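Local atomic coordinates of citrate synthase (Thermotoga maritima, PDB entry 2P2W), a protein that probably catalyses the condensation of oxaloacetate with acetyl-CoA and water to give citrate and free CoA in the tricarboxylic acid cycle. Residues L263-F277 against V299-G311. Numbering follows the deposited sequence.
Sequences LKRVLQEHFPDSKLF and VDLYSSVLFEELG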
loop_
_atom_site.group_PDB
_atom_site.type_symbol
_atom_site.label_atom_id
_atom_site.label_comp_id
_atom_site.label_asym_id
_atom_site.label_seq_id
_atom_site.Cartn_x
_atom_site.Cartn_y
_atom_site.Cartn_z
ATOM N N LEU A 263 23.822 5.762 15.713
ATOM C CA LEU A 263 24.021 6.866 14.780
ATOM C C LEU A 263 24.459 8.157 15.469
ATOM O O LEU A 263 25.161 8.967 14.872
ATOM C CB LEU A 263 22.752 7.116 13.957
ATOM C CG LEU A 263 22.385 5.980 12.993
ATOM C CD1 LEU A 263 21.114 6.338 12.245
ATOM C CD2 LEU A 263 23.528 5.741 12.013
ATOM N N LYS A 264 24.044 8.362 16.715
ATOM C CA LYS A 264 24.469 9.564 17.422
ATOM C C LYS A 264 25.984 9.490 17.615
ATOM O O LYS A 264 26.686 10.495 17.491
ATOM C CB LYS A 264 23.785 9.684 18.786
ATOM C CG LYS A 264 24.091 11.003 19.481
ATOM C CD LYS A 264 23.487 11.075 20.872
ATOM C CE LYS A 264 23.803 12.419 21.520
ATOM N NZ LYS A 264 23.292 12.477 22.916
ATOM N N ARG A 265 26.485 8.291 17.904
ATOM C CA ARG A 265 27.916 8.105 18.100
ATOM C C ARG A 265 28.654 8.332 16.783
ATOM O O ARG A 265 29.737 8.919 16.759
ATOM C CB ARG A 265 28.211 6.697 18.631
ATOM C CG ARG A 265 29.691 6.461 18.913
ATOM C CD ARG A 265 29.954 5.136 19.629
ATOM N NE ARG A 265 29.568 3.979 18.828
ATOM C CZ ARG A 265 28.426 3.309 18.968
ATOM N NH1 ARG A 265 27.541 3.675 19.888
ATOM N NH2 ARG A 265 28.173 2.269 18.186
ATOM N N VAL A 266 28.069 7.861 15.688
ATOM C CA VAL A 266 28.670 8.036 14.369
ATOM C C VAL A 266 28.879 9.525 14.102
ATOM O O VAL A 266 29.967 9.953 13.707
ATOM C CB VAL A 266 27.762 7.452 13.271
ATOM C CG1 VAL A 266 28.265 7.866 11.898
ATOM C CG2 VAL A 266 27.717 5.932 13.394
ATOM N N LEU A 267 27.830 10.309 14.320
ATOM C CA LEU A 267 27.902 11.749 14.108
ATOM C C LEU A 267 28.893 12.408 15.068
ATOM O O LEU A 267 29.652 13.298 14.680
ATOM C CB LEU A 267 26.513 12.368 14.274
ATOM C CG LEU A 267 25.523 11.993 13.163
ATOM C CD1 LEU A 267 24.098 12.378 13.555
ATOM C CD2 LEU A 267 25.936 12.691 11.879
ATOM N N GLN A 268 28.890 11.964 16.320
ATOM C CA GLN A 268 29.796 12.521 17.316
ATOM C C GLN A 268 31.247 12.298 16.903
ATOM O O GLN A 268 32.105 13.156 17.112
ATOM C CB GLN A 268 29.563 11.866 18.681
ATOM C CG GLN A 268 30.297 12.565 19.817
ATOM C CD GLN A 268 29.741 13.946 20.078
ATOM O OE1 GLN A 268 28.585 14.091 20.487
ATOM N NE2 GLN A 268 30.553 14.975 19.832
ATOM N N GLU A 269 31.510 11.136 16.314
ATOM C CA GLU A 269 32.858 10.789 15.900
ATOM C C GLU A 269 33.275 11.350 14.545
ATOM O O GLU A 269 34.459 11.614 14.326
ATOM C CB GLU A 269 33.022 9.266 15.902
ATOM C CG GLU A 269 33.233 8.688 17.297
ATOM C CD GLU A 269 33.129 7.174 17.343
ATOM O OE1 GLU A 269 33.080 6.541 16.267
ATOM O OE2 GLU A 269 33.091 6.618 18.465
ATOM N N HIS A 270 32.318 11.557 13.642
ATOM C CA HIS A 270 32.655 12.059 12.312
ATOM C C HIS A 270 32.160 13.446 11.921
ATOM O O HIS A 270 32.749 14.079 11.042
ATOM C CB HIS A 270 32.207 11.055 11.252
ATOM C CG HIS A 270 32.897 9.732 11.355
ATOM N ND1 HIS A 270 32.498 8.751 12.238
ATOM C CD2 HIS A 270 33.986 9.244 10.717
ATOM C CE1 HIS A 270 33.310 7.715 12.136
ATOM N NE2 HIS A 270 34.222 7.988 11.220
ATOM N N PHE A 271 31.086 13.916 12.551
ATOM C CA PHE A 271 30.549 15.242 12.247
ATOM C C PHE A 271 30.140 15.983 13.523
ATOM O O PHE A 271 29.031 16.506 13.619
ATOM C CB PHE A 271 29.333 15.130 11.315
ATOM C CG PHE A 271 29.632 14.461 10.004
ATOM C CD1 PHE A 271 30.131 15.198 8.933
ATOM C CD2 PHE A 271 29.434 13.091 9.843
ATOM C CE1 PHE A 271 30.430 14.579 7.714
ATOM C CE2 PHE A 271 29.727 12.463 8.631
ATOM C CZ PHE A 271 30.226 13.209 7.565
ATOM N N PRO A 272 31.051 16.067 14.507
ATOM C CA PRO A 272 30.778 16.740 15.784
ATOM C C PRO A 272 30.461 18.222 15.665
ATOM O O PRO A 272 29.811 18.795 16.537
ATOM C CB PRO A 272 32.067 16.531 16.590
ATOM C CG PRO A 272 33.149 16.417 15.542
ATOM C CD PRO A 272 32.492 15.812 14.349
ATOM N N ASP A 273 30.930 18.839 14.588
ATOM C CA ASP A 273 30.737 20.266 14.388
ATOM C C ASP A 273 29.570 20.633 13.487
ATOM O O ASP A 273 29.373 21.801 13.167
ATOM C CB ASP A 273 32.041 20.863 13.872
ATOM C CG ASP A 273 33.191 20.607 14.828
ATOM O OD1 ASP A 273 32.935 20.560 16.050
ATOM O OD2 ASP A 273 34.338 20.455 14.369
ATOM N N SER A 274 28.797 19.630 13.084
ATOM C CA SER A 274 27.624 19.872 12.263
ATOM C C SER A 274 26.611 20.661 13.097
ATOM O O SER A 274 26.240 20.239 14.197
ATOM C CB SER A 274 27.001 18.545 11.829
ATOM O OG SER A 274 25.613 18.702 11.591
ATOM N N LYS A 275 26.178 21.806 12.577
ATOM C CA LYS A 275 25.204 22.649 13.270
ATOM C C LYS A 275 23.934 21.840 13.546
ATOM O O LYS A 275 23.349 21.927 14.624
ATOM C CB LYS A 275 24.874 23.873 12.403
ATOM C CG LYS A 275 23.779 24.791 12.933
ATOM C CD LYS A 275 24.255 25.716 14.048
ATOM C CE LYS A 275 23.911 25.190 15.432
ATOM N NZ LYS A 275 24.418 26.124 16.488
ATOM N N LEU A 276 23.515 21.051 12.562
ATOM C CA LEU A 276 22.323 20.222 12.712
ATOM C C LEU A 276 22.507 19.242 13.865
ATOM O O LEU A 276 21.622 19.083 14.707
ATOM C CB LEU A 276 22.043 19.453 11.413
ATOM C CG LEU A 276 21.620 20.315 10.219
ATOM C CD1 LEU A 276 21.528 19.464 8.954
ATOM C CD2 LEU A 276 20.272 20.973 10.525
ATOM N N PHE A 277 23.662 18.586 13.907
ATOM C CA PHE A 277 23.922 17.632 14.969
ATOM C C PHE A 277 23.910 18.310 16.339
ATOM O O PHE A 277 23.324 17.786 17.284
ATOM C CB PHE A 277 25.266 16.930 14.752
ATOM C CG PHE A 277 25.624 15.963 15.845
ATOM C CD1 PHE A 277 24.791 14.884 16.137
ATOM C CD2 PHE A 277 26.786 16.134 16.592
ATOM C CE1 PHE A 277 25.112 13.987 17.161
ATOM C CE2 PHE A 277 27.114 15.245 17.615
ATOM C CZ PHE A 277 26.275 14.170 17.901
ATOM N N VAL A 299 15.353 6.629 15.715
ATOM C CA VAL A 299 16.341 6.645 14.641
ATOM C C VAL A 299 16.244 7.802 13.644
ATOM O O VAL A 299 17.266 8.242 13.111
ATOM C CB VAL A 299 16.322 5.295 13.863
ATOM C CG1 VAL A 299 15.107 5.230 12.957
ATOM C CG2 VAL A 299 17.615 5.122 13.074
ATOM N N ASP A 300 15.036 8.304 13.397
ATOM C CA ASP A 300 14.846 9.392 12.432
ATOM C C ASP A 300 15.583 10.690 12.776
ATOM O O ASP A 300 15.924 11.470 11.884
ATOM C CB ASP A 300 13.357 9.726 12.261
ATOM C CG ASP A 300 12.534 8.546 11.768
ATOM O OD1 ASP A 300 13.064 7.731 10.985
ATOM O OD2 ASP A 300 11.345 8.451 12.152
ATOM N N LEU A 301 15.809 10.932 14.065
ATOM C CA LEU A 301 16.485 12.154 14.490
ATOM C C LEU A 301 17.917 12.233 13.972
ATOM O O LEU A 301 18.334 13.258 13.436
ATOM C CB LEU A 301 16.494 12.268 16.025
ATOM C CG LEU A 301 17.098 13.555 16.612
ATOM C CD1 LEU A 301 16.238 14.754 16.222
ATOM C CD2 LEU A 301 17.190 13.444 18.129
ATOM N N TYR A 302 18.667 11.148 14.124
ATOM C CA TYR A 302 20.056 11.140 13.696
ATOM C C TYR A 302 20.333 10.579 12.312
ATOM O O TYR A 302 21.336 10.937 11.694
ATOM C CB TYR A 302 20.901 10.423 14.748
ATOM C CG TYR A 302 20.896 11.155 16.070
ATOM C CD1 TYR A 302 21.404 12.455 16.169
ATOM C CD2 TYR A 302 20.361 10.566 17.215
ATOM C CE1 TYR A 302 21.378 13.146 17.373
ATOM C CE2 TYR A 302 20.331 11.247 18.428
ATOM C CZ TYR A 302 20.839 12.536 18.501
ATOM O OH TYR A 302 20.798 13.216 19.696
ATOM N N SER A 303 19.471 9.700 11.815
ATOM C CA SER A 303 19.687 9.166 10.476
ATOM C C SER A 303 19.578 10.330 9.491
ATOM O O SER A 303 20.367 10.433 8.549
ATOM C CB SER A 303 18.644 8.097 10.129
ATOM O OG SER A 303 17.355 8.664 9.988
ATOM N N SER A 304 18.605 11.208 9.721
ATOM C CA SER A 304 18.403 12.362 8.847
ATOM C C SER A 304 19.625 13.279 8.857
ATOM O O SER A 304 20.052 13.761 7.807
ATOM C CB SER A 304 17.158 13.157 9.266
ATOM O OG SER A 304 17.314 13.750 10.543
ATOM N N VAL A 305 20.192 13.517 10.037
ATOM C CA VAL A 305 21.370 14.379 10.130
ATOM C C VAL A 305 22.553 13.740 9.398
ATOM O O VAL A 305 23.294 14.420 8.685
ATOM C CB VAL A 305 21.746 14.664 11.610
ATOM C CG1 VAL A 305 23.040 15.472 11.677
ATOM C CG2 VAL A 305 20.620 15.454 12.282
ATOM N N LEU A 306 22.723 12.430 9.555
ATOM C CA LEU A 306 23.814 11.743 8.873
ATOM C C LEU A 306 23.652 11.843 7.356
ATOM O O LEU A 306 24.603 12.182 6.647
ATOM C CB LEU A 306 23.878 10.267 9.285
ATOM C CG LEU A 306 24.951 9.437 8.563
ATOM C CD1 LEU A 306 26.324 10.027 8.855
ATOM C CD2 LEU A 306 24.894 7.977 9.009
ATOM N N PHE A 307 22.452 11.550 6.856
ATOM C CA PHE A 307 22.208 11.611 5.418
ATOM C C PHE A 307 22.500 13.004 4.872
ATOM O O PHE A 307 23.044 13.155 3.774
ATOM C CB PHE A 307 20.762 11.214 5.094
ATOM C CG PHE A 307 20.435 9.781 5.423
ATOM C CD1 PHE A 307 21.423 8.799 5.387
ATOM C CD2 PHE A 307 19.133 9.408 5.739
ATOM C CE1 PHE A 307 21.115 7.464 5.660
ATOM C CE2 PHE A 307 18.819 8.078 6.013
ATOM C CZ PHE A 307 19.811 7.107 5.972
ATOM N N GLU A 308 22.128 14.023 5.637
ATOM C CA GLU A 308 22.380 15.399 5.225
ATOM C C GLU A 308 23.886 15.634 5.131
ATOM O O GLU A 308 24.383 16.137 4.123
ATOM C CB GLU A 308 21.777 16.382 6.235
ATOM C CG GLU A 308 22.182 17.840 5.999
ATOM C CD GLU A 308 21.118 18.653 5.277
ATOM O OE1 GLU A 308 20.218 18.053 4.649
ATOM O OE2 GLU A 308 21.193 19.899 5.333
ATOM N N GLU A 309 24.611 15.266 6.186
ATOM C CA GLU A 309 26.059 15.475 6.209
ATOM C C GLU A 309 26.779 14.651 5.137
ATOM O O GLU A 309 27.878 14.986 4.709
ATOM C CB GLU A 309 26.619 15.147 7.605
ATOM C CG GLU A 309 26.097 16.068 8.731
ATOM C CD GLU A 309 26.378 17.538 8.453
ATOM O OE1 GLU A 309 27.382 17.850 7.825
ATOM O OE2 GLU A 309 25.596 18.369 8.918
ATOM N N LEU A 310 26.153 13.524 4.722
ATOM C CA LEU A 310 26.782 12.689 3.685
ATOM C C LEU A 310 26.520 13.242 2.280
ATOM O O LEU A 310 26.988 12.707 1.280
ATOM C CB LEU A 310 26.218 11.277 3.767
ATOM C CG LEU A 310 26.696 10.483 4.969
ATOM C CD1 LEU A 310 26.153 9.039 4.930
ATOM C CD2 LEU A 310 28.226 10.376 5.042
ATOM N N GLY A 311 25.672 14.293 2.205
ATOM C CA GLY A 311 25.469 14.974 0.913
ATOM C C GLY A 311 24.212 14.506 0.119
ATOM O O GLY A 311 24.103 14.829 -1.057
#
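Tyr302 lays one face of its ring against the aliphatic chain of Lys264, whose CB stands 3.9 Å from the ring centroid in a CH-pi contact. The lysine suits this place because its extended methylenes run alongside the ring toward the phenol end; Tyr302 OH is hydrogen-bonded to Glu284, with which Lys264 NZ makes a weak, long ion pair. Next to this pair, Phe277 CE1 reaches Tyr302 CE1 at 3.8 Å, and Leu267 and Leu263 complete the hole that receives the tyrosine. With an alanine at this position, the hole lined by Leu263, Lys264, Leu267 and Phe277 would probably be left partly unfilled, and Glu284 would lose its phenolic partner.

Leu263 is the reciprocal knob, set among Val299, Tyr302, Ser303 and Leu306; Ser303 is short and its CB points away overall, and Leu263 CD1 comes to 3.6 Å from Ser303 CA, on the backbone itself. One turn on, the fork of Leu267 divides its branches, CD1 resting 3.8 Å from Val305 CG1 while CD2 lies over Leu306.

At the far end, the Phe271 ring takes Glu309 CB over its centre, 11° off the normal. The Glu309 chain then turns about its CB-CG bond (chi2 -57°), which brings its carboxylate to the serine: Ser274 OG donates to Glu309 OE2 at 2.7 Å, approaching from above the carboxylate plane. The same hydroxyl oxygen accepts from Phe277 N as the N-cap of helix 275-289, so a serine fits here by serving both helices. Leu276 CD1 packs on Glu308 CG, whose carboxylate pairs with Arg314.

Helices 263-270 and 299-309 cross at 35°, and Leu263 and Tyr302 interlock as knobs into holes, with helix 275-289 supplying one wall of the tyrosine's hole, part of the all-helical citrate synthase fold; the packed face of helix 299-309 lies away from Asp300, a predicted active-site residue whose CB points away from residues 263-277.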